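Local coordinates for protein tryptophan decarboxylase 1 (Oryza sativa subsp. japonica, PDB 6KHO) that decarboxylates L-tryptophan to tryptamine and 5-hydroxy-L-tryptophan to serotonin, using pyridoxal 5'-phosphate as cofactor and working as a homodimer, at residues 99-104 with 469-474; 206-211 with 261-266; 251-256 with 286-291; 459-464 with 482-487. All coordinates share one frame; numbering follows the deposited sequence.

Contact 1: residues 99-104 with 469-474; sequences NFFAFF and GKAYVA
Asn99 to Phe103 and Lys470 to Ala474 form a buried loop-to-loop contact: two loop segments run almost the same way, 10° apart, the first between helices 77-88 and 110-122, the second joining helix 451-468 to strand 474-478. A single bridge pairs Phe100 with Tyr472. Tyr472 N donates to Asn99 O at 3.1 Å, and Phe101 N donates to Tyr472 O at 3.0 Å, lying in the carbonyl plane. Tyr472 also carries the side-chain packing. Its CG is anti to the backbone N (chi1 -180°), as is that of Phe100, which lays the two side chains alongside each other in an offset edge-to-face pair, planes at 80°, with the Tyr472 edge (CD2) 3.4 Å from Phe100 CE2. Ala102 CB sits over one face of the tyrosine ring, 3.9 Å from its centroid, and Phe103 meets the phenol end obliquely, CE2 being 3.6 Å from Tyr472 OH. Asn99 ND2 donates to two waters, one bridging to Gly469 O, the other accepting from Lys470 NZ. Phe103 also meets Phe127 of the second subunit edge-to-face, and Phe104, next in the chain, touches pyridoxal phosphate and binds serotonin. Beside that pocket residue, then, two direct backbone bonds and an aromatic cluster join the middle of the contact, while waters bridge the segments at both the Asn99 and the Ala474 ends.

Contact 2: residues 206-211 with 261-266; sequences AVYAAD and LVPTYV
Ala206 opens a parallel strand pairing with its N donating to Val262 O at 2.9 Å. That oxygen is gripped twice, since Thr264 OG1 reaches it from the opposite face of its carbonyl plane. Ala206 O then accepts from Thr264 N at 2.8 Å. Val207 turns to the other face of the sheet, where CG1 lies 4.0 Å from Tyr265 CB. At Tyr208 the backbone N donates to Tyr265 O at 3.0 Å. The Tyr208 side chain, CG beside its own N (chi1 -50°), runs alongside Pro263, with CE1 3.7 Å from Pro263 CB, while its CB meets Val266 CG2 at 4.2 Å. Its OH is hydrogen-bonded to Asp256 of helix 246-258. Without that hydroxyl, as in a phenylalanine, Asp256 is likely to lose this partner. These are neighbouring strands of the seven-stranded sheet of the cofactor-binding domain: helix 246-258 packs on the Tyr208 face, helix 175-194 on the Tyr265 face, and strand 231-234 flanks strand 205-210.

Contact 3: residues 251-256 with 286-291; sequences EAMQAD and DVAARF
The Phe291 ring has Met253 over one face: Met253 CB stands 3.6 Å above the ring plane, displaced toward the rim, and 4.0 Å from the centroid, a CH-pi contact 24° off the normal. The sulfur of the same residue comes in obliquely, SD lying 4.7 Å from the Phe291 centroid and 43° off the normal, which makes a Met-aromatic contact. Gln254 meets the far end of the ring, its backbone N 3.6 Å from Phe291 CZ and neither squarely over the face nor at the edge; its side chain crosses that of Phe291 at about a right angle. With CG beside the backbone N (chi1 -49°), Phe291 sends its ring across to helix 246-258 from the C-terminal end of segment 286-291. The methyl end of Met253 points toward Val287 and Ala288, but its exact placement is doubtful. Were the ring replaced by an alanine, a gap is likely to open beside Met253 CB and SD. Strand 262-269 packs against the pair, with Val266 touching both Met253 and Ala288, and Pro263 touching Phe291. The joint between these two segments on one side of the large sheet therefore rests on dispersion and weak sulfur-pi attraction, with no direct polar bond between them, and lies away from the annotated sites.

Contact 4: residues 459-464 with 482-487; sequences RELMER and FVLRFA
Phe482 and Leu484 of strand 481-487 pack against helix 451-468, an alpha-on-beta layer in which the helix covers a four-stranded antiparallel sheet; the local axes come within 9.3 Å and diverge by 33°. The tight part is aliphatic. Leu484 parts its two methyls between neighbouring helix residues, CD2 meeting Met462 CB at 3.7 Å and CD1 meeting Leu461 CD2 at 4.0 Å. These three side chains are buried, and Ile440 of the adjoining strand also touches Leu461. The looser side lies at the partly exposed pair Phe482 and Arg459. Here Arg459 CB rides over one face of the Phe482 ring, 4.2 Å from its centroid, while Met462 CE lies at the ring edge, 4.3 Å from Phe482 CZ. The guanidinium stands 59° to the ring. The Arg459 chain, extended at first and bent at chi3 (-90°), reaches one turn along the helix to the exposed Glu463, where Arg459 NH1 closes a salt bridge with Glu463 OE1 at 3.0 Å, from above the carboxylate plane.

In the fold
The four contacts form two groups. Contact 2 lies in the large mixed sheet and contact 3, its centre 9 Å away, between two helices on one side of it: helix 246-258, strand 262-269 and helix 281-289 follow one another, the segments of the two contacts alternate along the chain, and Leu261 N probably hydrogen-bonds to Asp256 O. Contacts 1 and 4, centres 10 Å apart, sit at the small antiparallel sheet, where Phe103 O meets Arg485 NH1. The two groups lie 33 to 40 Å apart by centres. Contact 1 encloses contacts 2 and 3; contact 4 follows them in series and crosses contact 1, which ties an early loop, adjoining the cofactor pocket, to the C-terminal part.

Contact 1: residues 99-104 with 469-474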
loop_
_atom_site.group_PDB
_atom_site.type_symbol
_atom_site.label_atom_id
_atom_site.label_comp_id
_atom_site.label_asym_id
_atom_site.label_seq_id
_atom_site.Cartn_x
_atom_site.Cartn_y
_atom_site.Cartn_z
ATOM N N ASN A 99 -22.476 -1.039 -16.307
ATOM C CA ASN A 99 -22.139 -0.525 -17.627
ATOM C C ASN A 99 -20.712 0.008 -17.707
ATOM O O ASN A 99 -20.363 0.682 -18.680
ATOM C CB ASN A 99 -23.148 0.566 -18.028
ATOM C CG ASN A 99 -24.564 0.032 -18.137
ATOM O OD1 ASN A 99 -24.768 -1.117 -18.553
ATOM N ND2 ASN A 99 -25.554 0.848 -17.742
ATOM N N PHE A 100 -19.890 -0.251 -16.691
ATOM C CA PHE A 100 -18.465 0.052 -16.749
ATOM C C PHE A 100 -17.776 -1.069 -17.522
ATOM O O PHE A 100 -17.798 -2.224 -17.085
ATOM C CB PHE A 100 -17.909 0.181 -15.327
ATOM C CG PHE A 100 -16.461 0.555 -15.258
ATOM C CD1 PHE A 100 -15.471 -0.408 -15.404
ATOM C CD2 PHE A 100 -16.086 1.864 -15.010
ATOM C CE1 PHE A 100 -14.124 -0.067 -15.323
ATOM C CE2 PHE A 100 -14.750 2.214 -14.913
ATOM C CZ PHE A 100 -13.760 1.241 -15.087
ATOM N N PHE A 101 -17.194 -0.742 -18.682
ATOM C CA PHE A 101 -16.596 -1.739 -19.572
ATOM C C PHE A 101 -15.110 -1.501 -19.826
ATOM O O PHE A 101 -14.553 -2.100 -20.752
ATOM C CB PHE A 101 -17.324 -1.775 -20.926
ATOM C CG PHE A 101 -18.813 -1.991 -20.828
ATOM C CD1 PHE A 101 -19.331 -3.188 -20.356
ATOM C CD2 PHE A 101 -19.693 -1.006 -21.234
ATOM C CE1 PHE A 101 -20.701 -3.389 -20.275
ATOM C CE2 PHE A 101 -21.068 -1.207 -21.159
ATOM C CZ PHE A 101 -21.568 -2.401 -20.685
ATOM N N ALA A 102 -14.459 -0.643 -19.047
ATOM C CA ALA A 102 -13.100 -0.197 -19.308
ATOM C C ALA A 102 -12.068 -0.968 -18.476
ATOM O O ALA A 102 -12.391 -1.616 -17.474
ATOM C CB ALA A 102 -12.988 1.303 -19.029
ATOM N N PHE A 103 -10.808 -0.887 -18.918
ATOM C CA PHE A 103 -9.639 -1.418 -18.194
ATOM C C PHE A 103 -9.900 -2.886 -17.855
ATOM O O PHE A 103 -10.191 -3.674 -18.766
ATOM C CB PHE A 103 -9.366 -0.489 -17.017
ATOM C CG PHE A 103 -9.347 0.969 -17.405
ATOM C CD1 PHE A 103 -8.440 1.430 -18.348
ATOM C CD2 PHE A 103 -10.252 1.868 -16.863
ATOM C CE1 PHE A 103 -8.428 2.762 -18.734
ATOM C CE2 PHE A 103 -10.244 3.207 -17.241
ATOM C CZ PHE A 103 -9.330 3.652 -18.175
ATOM N N PHE A 104 -9.782 -3.302 -16.595
ATOM C CA PHE A 104 -10.381 -4.545 -16.133
ATOM C C PHE A 104 -11.278 -4.226 -14.941
ATOM O O PHE A 104 -10.985 -3.302 -14.184
ATOM C CB PHE A 104 -9.332 -5.588 -15.724
ATOM C CG PHE A 104 -8.451 -6.040 -16.857
ATOM C CD1 PHE A 104 -8.986 -6.715 -17.952
ATOM C CD2 PHE A 104 -7.091 -5.785 -16.831
ATOM C CE1 PHE A 104 -8.168 -7.135 -18.987
ATOM C CE2 PHE A 104 -6.266 -6.201 -17.877
ATOM C CZ PHE A 104 -6.813 -6.865 -18.955
ATOM N N GLY A 469 -23.757 7.936 -21.104
ATOM C CA GLY A 469 -23.905 7.561 -19.719
ATOM C C GLY A 469 -24.324 6.126 -19.494
ATOM O O GLY A 469 -24.397 5.696 -18.337
ATOM N N LYS A 470 -24.615 5.376 -20.554
ATOM C CA LYS A 470 -24.956 3.966 -20.444
ATOM C C LYS A 470 -23.786 3.060 -20.817
ATOM O O LYS A 470 -23.976 1.856 -21.025
ATOM C CB LYS A 470 -26.178 3.649 -21.312
ATOM C CG LYS A 470 -27.430 4.467 -20.935
ATOM C CD LYS A 470 -28.464 3.620 -20.191
ATOM C CE LYS A 470 -28.149 3.525 -18.704
ATOM N NZ LYS A 470 -29.222 2.814 -17.929
ATOM N N ALA A 471 -22.584 3.618 -20.903
ATOM C CA ALA A 471 -21.377 2.850 -21.169
ATOM C C ALA A 471 -20.176 3.661 -20.720
ATOM O O ALA A 471 -20.235 4.891 -20.639
ATOM C CB ALA A 471 -21.241 2.491 -22.652
ATOM N N TYR A 472 -19.100 2.952 -20.392
ATOM C CA TYR A 472 -17.764 3.531 -20.347
ATOM C C TYR A 472 -16.864 2.571 -21.104
ATOM O O TYR A 472 -16.637 1.443 -20.655
ATOM C CB TYR A 472 -17.266 3.734 -18.927
ATOM C CG TYR A 472 -15.882 4.336 -18.835
ATOM C CD1 TYR A 472 -15.307 5.010 -19.917
ATOM C CD2 TYR A 472 -15.138 4.219 -17.668
ATOM C CE1 TYR A 472 -14.033 5.558 -19.825
ATOM C CE2 TYR A 472 -13.876 4.762 -17.566
ATOM C CZ TYR A 472 -13.325 5.429 -18.645
ATOM O OH TYR A 472 -12.071 5.969 -18.530
ATOM N N VAL A 473 -16.386 3.014 -22.260
ATOM C CA VAL A 473 -15.518 2.235 -23.127
ATOM C C VAL A 473 -14.228 3.021 -23.293
ATOM O O VAL A 473 -14.256 4.248 -23.448
ATOM C CB VAL A 473 -16.188 1.965 -24.490
ATOM C CG1 VAL A 473 -15.239 1.258 -25.434
ATOM C CG2 VAL A 473 -17.443 1.146 -24.293
ATOM N N ALA A 474 -13.097 2.331 -23.218
ATOM C CA ALA A 474 -11.822 2.968 -23.493
ATOM C C ALA A 474 -11.084 2.141 -24.536
ATOM O O ALA A 474 -11.474 1.016 -24.866
ATOM C CB ALA A 474 -10.992 3.152 -22.219
HETATM O O HOH W 1 -25.230 3.619 -16.689
HETATM O O HOH W 2 -28.520 0.223 -17.991
HETATM O O HOH W 3 -13.148 -0.325 -22.704
#

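Contact 2: residues 206-211 with 261-266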
loop_
_atom_site.group_PDB
_atom_site.type_symbol
_atom_site.label_atom_id
_atom_site.label_comp_id
_atom_site.label_asym_id
_atom_site.label_seq_id
_atom_site.Cartn_x
_atom_site.Cartn_y
_atom_site.Cartn_z
ATOM N N ALA A 206 21.021 -5.839 -17.588
ATOM C CA ALA A 206 19.952 -5.668 -18.559
ATOM C C ALA A 206 18.719 -6.449 -18.132
ATOM O O ALA A 206 18.826 -7.510 -17.510
ATOM C CB ALA A 206 20.386 -6.127 -19.958
ATOM N N VAL A 207 17.540 -5.920 -18.495
ATOM C CA VAL A 207 16.256 -6.543 -18.195
ATOM C C VAL A 207 15.390 -6.530 -19.450
ATOM O O VAL A 207 15.577 -5.709 -20.354
ATOM C CB VAL A 207 15.517 -5.852 -17.019
ATOM C CG1 VAL A 207 16.406 -5.796 -15.795
ATOM C CG2 VAL A 207 15.065 -4.451 -17.399
ATOM N N TYR A 208 14.426 -7.458 -19.490
ATOM C CA TYR A 208 13.692 -7.800 -20.705
ATOM C C TYR A 208 12.206 -7.990 -20.434
ATOM O O TYR A 208 11.817 -8.654 -19.468
ATOM C CB TYR A 208 14.234 -9.093 -21.341
ATOM C CG TYR A 208 15.729 -9.060 -21.496
ATOM C CD1 TYR A 208 16.559 -9.352 -20.420
ATOM C CD2 TYR A 208 16.320 -8.711 -22.712
ATOM C CE1 TYR A 208 17.926 -9.293 -20.534
ATOM C CE2 TYR A 208 17.704 -8.655 -22.840
ATOM C CZ TYR A 208 18.496 -8.950 -21.742
ATOM O OH TYR A 208 19.865 -8.909 -21.828
ATOM N N ALA A 209 11.377 -7.443 -21.322
ATOM C CA ALA A 209 9.958 -7.746 -21.322
ATOM C C ALA A 209 9.399 -7.453 -22.708
ATOM O O ALA A 209 9.958 -6.651 -23.457
ATOM C CB ALA A 209 9.223 -6.928 -20.254
ATOM N N ALA A 210 8.299 -8.120 -23.041
ATOM C CA ALA A 210 7.587 -7.817 -24.273
ATOM C C ALA A 210 7.046 -6.391 -24.257
ATOM O O ALA A 210 6.785 -5.802 -23.199
ATOM C CB ALA A 210 6.439 -8.808 -24.476
ATOM N N ASP A 211 6.856 -5.828 -25.453
ATOM C CA ASP A 211 6.297 -4.486 -25.510
ATOM C C ASP A 211 4.828 -4.438 -25.096
ATOM O O ASP A 211 4.276 -3.342 -25.000
ATOM C CB ASP A 211 6.472 -3.877 -26.908
ATOM C CG ASP A 211 5.764 -4.660 -27.998
ATOM O OD1 ASP A 211 4.997 -5.594 -27.690
ATOM O OD2 ASP A 211 5.989 -4.338 -29.191
ATOM N N LEU A 261 27.191 -7.208 -21.310
ATOM C CA LEU A 261 26.143 -6.889 -20.343
ATOM C C LEU A 261 25.713 -8.150 -19.596
ATOM O O LEU A 261 25.966 -9.273 -20.038
ATOM C CB LEU A 261 24.935 -6.266 -21.040
ATOM C CG LEU A 261 25.219 -4.992 -21.837
ATOM C CD1 LEU A 261 23.970 -4.538 -22.578
ATOM C CD2 LEU A 261 25.736 -3.902 -20.907
ATOM N N VAL A 262 25.032 -7.955 -18.467
ATOM C CA VAL A 262 24.566 -9.070 -17.644
ATOM C C VAL A 262 23.045 -9.168 -17.709
ATOM O O VAL A 262 22.350 -8.356 -17.069
ATOM C CB VAL A 262 25.023 -8.914 -16.186
ATOM C CG1 VAL A 262 24.585 -10.115 -15.362
ATOM C CG2 VAL A 262 26.534 -8.691 -16.110
ATOM N N PRO A 263 22.489 -10.121 -18.460
ATOM C CA PRO A 263 21.034 -10.310 -18.454
ATOM C C PRO A 263 20.578 -10.753 -17.075
ATOM O O PRO A 263 21.082 -11.733 -16.522
ATOM C CB PRO A 263 20.804 -11.401 -19.506
ATOM C CG PRO A 263 22.058 -11.396 -20.336
ATOM C CD PRO A 263 23.159 -11.036 -19.402
ATOM N N THR A 264 19.611 -10.022 -16.530
ATOM C CA THR A 264 19.333 -10.064 -15.102
ATOM C C THR A 264 17.926 -10.536 -14.759
ATOM O O THR A 264 17.758 -11.232 -13.754
ATOM C CB THR A 264 19.590 -8.674 -14.489
ATOM O OG1 THR A 264 20.997 -8.377 -14.555
ATOM C CG2 THR A 264 19.121 -8.592 -13.032
ATOM N N TYR A 265 16.928 -10.240 -15.592
ATOM C CA TYR A 265 15.529 -10.379 -15.192
ATOM C C TYR A 265 14.662 -10.318 -16.438
ATOM O O TYR A 265 14.883 -9.469 -17.308
ATOM C CB TYR A 265 15.163 -9.265 -14.205
ATOM C CG TYR A 265 13.764 -9.263 -13.589
ATOM C CD1 TYR A 265 12.634 -8.973 -14.342
ATOM C CD2 TYR A 265 13.604 -9.468 -12.219
ATOM C CE1 TYR A 265 11.358 -8.932 -13.734
ATOM C CE2 TYR A 265 12.346 -9.424 -11.606
ATOM C CZ TYR A 265 11.233 -9.162 -12.366
ATOM O OH TYR A 265 10.000 -9.085 -11.732
ATOM N N VAL A 266 13.694 -11.228 -16.526
ATOM C CA VAL A 266 12.707 -11.250 -17.604
ATOM C C VAL A 266 11.308 -11.227 -16.986
ATOM O O VAL A 266 11.023 -11.992 -16.062
ATOM C CB VAL A 266 12.865 -12.499 -18.498
ATOM C CG1 VAL A 266 11.832 -12.493 -19.601
ATOM C CG2 VAL A 266 14.294 -12.606 -19.092
#

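Contact 3: residues 251-256 with 286-291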
loop_
_atom_site.group_PDB
_atom_site.type_symbol
_atom_site.label_atom_id
_atom_site.label_comp_id
_atom_site.label_asym_id
_atom_site.label_seq_id
_atom_site.Cartn_x
_atom_site.Cartn_y
_atom_site.Cartn_z
ATOM N N GLU A 251 17.517 -13.966 -28.793
ATOM C CA GLU A 251 18.439 -13.160 -29.581
ATOM C C GLU A 251 18.820 -11.877 -28.848
ATOM O O GLU A 251 19.997 -11.501 -28.815
ATOM C CB GLU A 251 17.814 -12.866 -30.942
ATOM C CG GLU A 251 18.468 -11.751 -31.697
ATOM C CD GLU A 251 17.596 -11.256 -32.834
ATOM O OE1 GLU A 251 18.105 -10.493 -33.687
ATOM O OE2 GLU A 251 16.395 -11.624 -32.863
ATOM N N ALA A 252 17.847 -11.213 -28.209
ATOM C CA ALA A 252 18.150 -9.992 -27.467
ATOM C C ALA A 252 19.081 -10.266 -26.289
ATOM O O ALA A 252 20.032 -9.513 -26.048
ATOM C CB ALA A 252 16.854 -9.339 -26.968
ATOM N N MET A 253 18.807 -11.330 -25.527
ATOM C CA MET A 253 19.615 -11.621 -24.345
ATOM C C MET A 253 21.017 -12.079 -24.735
ATOM O O MET A 253 22.003 -11.707 -24.081
ATOM C CB MET A 253 18.933 -12.686 -23.486
ATOM C CG MET A 253 17.593 -12.258 -22.872
ATOM S SD MET A 253 17.211 -13.302 -21.456
ATOM C CE MET A 253 16.312 -14.533 -22.190
ATOM N N GLN A 254 21.121 -12.903 -25.782
ATOM C CA GLN A 254 22.432 -13.350 -26.258
ATOM C C GLN A 254 23.269 -12.168 -26.745
ATOM O O GLN A 254 24.457 -12.047 -26.413
ATOM C CB GLN A 254 22.254 -14.395 -27.367
ATOM C CG GLN A 254 23.539 -15.154 -27.749
ATOM C CD GLN A 254 24.190 -15.833 -26.562
ATOM O OE1 GLN A 254 25.143 -15.311 -25.976
ATOM N NE2 GLN A 254 23.678 -16.998 -26.196
ATOM N N ALA A 255 22.657 -11.275 -27.528
ATOM C CA ALA A 255 23.377 -10.099 -28.002
ATOM C C ALA A 255 23.920 -9.277 -26.840
ATOM O O ALA A 255 25.050 -8.776 -26.898
ATOM C CB ALA A 255 22.467 -9.246 -28.885
ATOM N N ASP A 256 23.132 -9.129 -25.770
ATOM C CA ASP A 256 23.610 -8.404 -24.595
ATOM C C ASP A 256 24.762 -9.143 -23.923
ATOM O O ASP A 256 25.757 -8.524 -23.518
ATOM C CB ASP A 256 22.461 -8.189 -23.601
ATOM C CG ASP A 256 21.529 -7.063 -24.018
ATOM O OD1 ASP A 256 21.891 -6.305 -24.945
ATOM O OD2 ASP A 256 20.434 -6.930 -23.422
ATOM N N ASP A 286 12.988 -21.259 -20.039
ATOM C CA ASP A 286 14.093 -22.022 -20.609
ATOM C C ASP A 286 15.114 -21.101 -21.259
ATOM O O ASP A 286 16.325 -21.284 -21.089
ATOM C CB ASP A 286 13.547 -23.034 -21.614
ATOM C CG ASP A 286 12.721 -24.113 -20.950
ATOM O OD1 ASP A 286 12.740 -24.188 -19.699
ATOM O OD2 ASP A 286 12.036 -24.873 -21.670
ATOM N N VAL A 287 14.644 -20.083 -21.984
ATOM C CA VAL A 287 15.558 -19.121 -22.586
ATOM C C VAL A 287 16.337 -18.384 -21.504
ATOM O O VAL A 287 17.568 -18.262 -21.570
ATOM C CB VAL A 287 14.789 -18.158 -23.506
ATOM C CG1 VAL A 287 15.696 -17.093 -24.000
ATOM C CG2 VAL A 287 14.221 -18.914 -24.700
ATOM N N ALA A 288 15.639 -17.922 -20.461
ATOM C CA ALA A 288 16.310 -17.139 -19.434
ATOM C C ALA A 288 17.286 -17.984 -18.632
ATOM O O ALA A 288 18.264 -17.456 -18.089
ATOM C CB ALA A 288 15.270 -16.499 -18.505
ATOM N N ALA A 289 17.037 -19.291 -18.537
ATOM C CA ALA A 289 17.928 -20.155 -17.774
ATOM C C ALA A 289 19.312 -20.254 -18.409
ATOM O O ALA A 289 20.284 -20.528 -17.702
ATOM C CB ALA A 289 17.308 -21.541 -17.630
ATOM N N ARG A 290 19.427 -20.014 -19.715
ATOM C CA ARG A 290 20.738 -19.967 -20.353
ATOM C C ARG A 290 21.612 -18.874 -19.763
ATOM O O ARG A 290 22.840 -18.953 -19.864
ATOM C CB ARG A 290 20.588 -19.744 -21.863
ATOM C CG ARG A 290 19.701 -20.755 -22.574
ATOM C CD ARG A 290 20.115 -20.933 -24.034
ATOM N NE ARG A 290 19.614 -22.193 -24.579
ATOM C CZ ARG A 290 20.384 -23.241 -24.870
ATOM N NH1 ARG A 290 21.695 -23.181 -24.668
ATOM N NH2 ARG A 290 19.844 -24.353 -25.360
ATOM N N PHE A 291 21.004 -17.852 -19.157
ATOM C CA PHE A 291 21.734 -16.731 -18.594
ATOM C C PHE A 291 21.602 -16.626 -17.081
ATOM O O PHE A 291 22.163 -15.695 -16.491
ATOM C CB PHE A 291 21.267 -15.433 -19.261
ATOM C CG PHE A 291 21.248 -15.524 -20.756
ATOM C CD1 PHE A 291 22.378 -15.212 -21.491
ATOM C CD2 PHE A 291 20.121 -15.971 -21.421
ATOM C CE1 PHE A 291 22.372 -15.327 -22.879
ATOM C CE2 PHE A 291 20.099 -16.085 -22.791
ATOM C CZ PHE A 291 21.225 -15.764 -23.530
#

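Contact 4: residues 459-464 with 482-487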
loop_
_atom_site.group_PDB
_atom_site.type_symbol
_atom_site.label_atom_id
_atom_site.label_comp_id
_atom_site.label_asym_id
_atom_site.label_seq_id
_atom_site.Cartn_x
_atom_site.Cartn_y
_atom_site.Cartn_z
ATOM N N ARG A 459 -12.860 6.154 -32.790
ATOM C CA ARG A 459 -12.739 7.164 -31.749
ATOM C C ARG A 459 -14.052 7.915 -31.560
ATOM O O ARG A 459 -14.434 8.237 -30.430
ATOM C CB ARG A 459 -11.611 8.138 -32.071
ATOM C CG ARG A 459 -11.566 9.306 -31.118
ATOM C CD ARG A 459 -10.385 10.217 -31.370
ATOM N NE ARG A 459 -9.198 9.835 -30.602
ATOM C CZ ARG A 459 -9.083 9.964 -29.280
ATOM N NH1 ARG A 459 -10.091 10.451 -28.562
ATOM N NH2 ARG A 459 -7.960 9.602 -28.672
ATOM N N GLU A 460 -14.757 8.192 -32.659
ATOM C CA GLU A 460 -16.067 8.826 -32.575
ATOM C C GLU A 460 -17.060 7.920 -31.860
ATOM O O GLU A 460 -17.782 8.363 -30.957
ATOM C CB GLU A 460 -16.563 9.177 -33.982
ATOM C CG GLU A 460 -17.910 9.881 -34.036
ATOM C CD GLU A 460 -17.808 11.371 -33.772
ATOM O OE1 GLU A 460 -18.853 12.009 -33.505
ATOM O OE2 GLU A 460 -16.683 11.909 -33.826
ATOM N N LEU A 461 -17.111 6.647 -32.260
ATOM C CA LEU A 461 -17.978 5.677 -31.599
ATOM C C LEU A 461 -17.757 5.676 -30.088
ATOM O O LEU A 461 -18.705 5.809 -29.304
ATOM C CB LEU A 461 -17.728 4.285 -32.182
ATOM C CG LEU A 461 -18.568 3.151 -31.603
ATOM C CD1 LEU A 461 -20.044 3.528 -31.633
ATOM C CD2 LEU A 461 -18.317 1.844 -32.349
ATOM N N MET A 462 -16.494 5.557 -29.669
ATOM C CA MET A 462 -16.163 5.487 -28.249
ATOM C C MET A 462 -16.636 6.730 -27.500
ATOM O O MET A 462 -17.251 6.629 -26.431
ATOM C CB MET A 462 -14.650 5.305 -28.089
ATOM C CG MET A 462 -14.139 5.427 -26.656
ATOM S SD MET A 462 -12.332 5.425 -26.556
ATOM C CE MET A 462 -11.929 7.160 -26.799
ATOM N N GLU A 463 -16.338 7.916 -28.034
ATOM C CA GLU A 463 -16.714 9.142 -27.340
ATOM C C GLU A 463 -18.226 9.319 -27.321
ATOM O O GLU A 463 -18.762 9.942 -26.398
ATOM C CB GLU A 463 -16.010 10.342 -27.984
ATOM C CG GLU A 463 -14.480 10.194 -28.013
ATOM C CD GLU A 463 -13.760 11.305 -28.779
ATOM O OE1 GLU A 463 -12.716 11.788 -28.284
ATOM O OE2 GLU A 463 -14.222 11.684 -29.878
ATOM N N ARG A 464 -18.922 8.740 -28.305
ATOM C CA ARG A 464 -20.379 8.786 -28.359
ATOM C C ARG A 464 -21.013 7.814 -27.373
ATOM O O ARG A 464 -22.037 8.129 -26.763
ATOM C CB ARG A 464 -20.854 8.483 -29.779
ATOM C CG ARG A 464 -20.911 9.712 -30.662
ATOM C CD ARG A 464 -21.475 9.403 -32.036
ATOM N NE ARG A 464 -21.506 10.607 -32.860
ATOM C CZ ARG A 464 -22.346 10.800 -33.872
ATOM N NH1 ARG A 464 -23.233 9.865 -34.194
ATOM N NH2 ARG A 464 -22.298 11.932 -34.559
ATOM N N PHE A 482 -6.455 1.681 -34.119
ATOM C CA PHE A 482 -7.334 2.098 -33.029
ATOM C C PHE A 482 -8.344 0.995 -32.752
ATOM O O PHE A 482 -9.083 0.584 -33.655
ATOM C CB PHE A 482 -8.046 3.398 -33.393
ATOM C CG PHE A 482 -8.642 4.127 -32.223
ATOM C CD1 PHE A 482 -9.888 3.772 -31.732
ATOM C CD2 PHE A 482 -7.967 5.180 -31.627
ATOM C CE1 PHE A 482 -10.448 4.446 -30.664
ATOM C CE2 PHE A 482 -8.520 5.863 -30.563
ATOM C CZ PHE A 482 -9.767 5.495 -30.078
ATOM N N VAL A 483 -8.375 0.514 -31.507
ATOM C CA VAL A 483 -9.192 -0.632 -31.121
ATOM C C VAL A 483 -9.978 -0.281 -29.860
ATOM O O VAL A 483 -9.473 0.414 -28.970
ATOM C CB VAL A 483 -8.317 -1.887 -30.908
ATOM C CG1 VAL A 483 -9.119 -3.019 -30.289
ATOM C CG2 VAL A 483 -7.693 -2.326 -32.232
ATOM N N LEU A 484 -11.229 -0.726 -29.803
ATOM C CA LEU A 484 -12.047 -0.572 -28.611
ATOM C C LEU A 484 -11.938 -1.834 -27.762
ATOM O O LEU A 484 -12.108 -2.950 -28.271
ATOM C CB LEU A 484 -13.509 -0.309 -28.982
ATOM C CG LEU A 484 -13.819 0.987 -29.743
ATOM C CD1 LEU A 484 -15.314 1.293 -29.738
ATOM C CD2 LEU A 484 -13.038 2.156 -29.161
ATOM N N ARG A 485 -11.657 -1.655 -26.473
ATOM C CA ARG A 485 -11.718 -2.753 -25.516
ATOM C C ARG A 485 -13.115 -2.857 -24.910
ATOM O O ARG A 485 -13.743 -1.845 -24.579
ATOM C CB ARG A 485 -10.687 -2.556 -24.402
ATOM C CG ARG A 485 -9.244 -2.584 -24.867
ATOM C CD ARG A 485 -8.299 -2.180 -23.740
ATOM N NE ARG A 485 -7.981 -3.292 -22.842
ATOM C CZ ARG A 485 -8.636 -3.554 -21.712
ATOM N NH1 ARG A 485 -9.671 -2.800 -21.336
ATOM N NH2 ARG A 485 -8.266 -4.582 -20.955
ATOM N N PHE A 486 -13.594 -4.093 -24.763
ATOM C CA PHE A 486 -14.834 -4.407 -24.053
ATOM C C PHE A 486 -14.497 -5.435 -22.970
ATOM O O PHE A 486 -14.404 -6.636 -23.249
ATOM C CB PHE A 486 -15.909 -4.931 -25.009
ATOM C CG PHE A 486 -17.304 -4.866 -24.444
ATOM C CD1 PHE A 486 -18.013 -3.671 -24.444
ATOM C CD2 PHE A 486 -17.903 -5.997 -23.907
ATOM C CE1 PHE A 486 -19.297 -3.608 -23.928
ATOM C CE2 PHE A 486 -19.187 -5.944 -23.381
ATOM C CZ PHE A 486 -19.887 -4.749 -23.390
ATOM N N ALA A 487 -14.307 -4.961 -21.735
ATOM C CA ALA A 487 -13.863 -5.795 -20.622
ATOM C C ALA A 487 -15.071 -6.135 -19.755
ATOM O O ALA A 487 -15.578 -5.280 -19.018
ATOM C CB ALA A 487 -12.778 -5.080 -19.819
#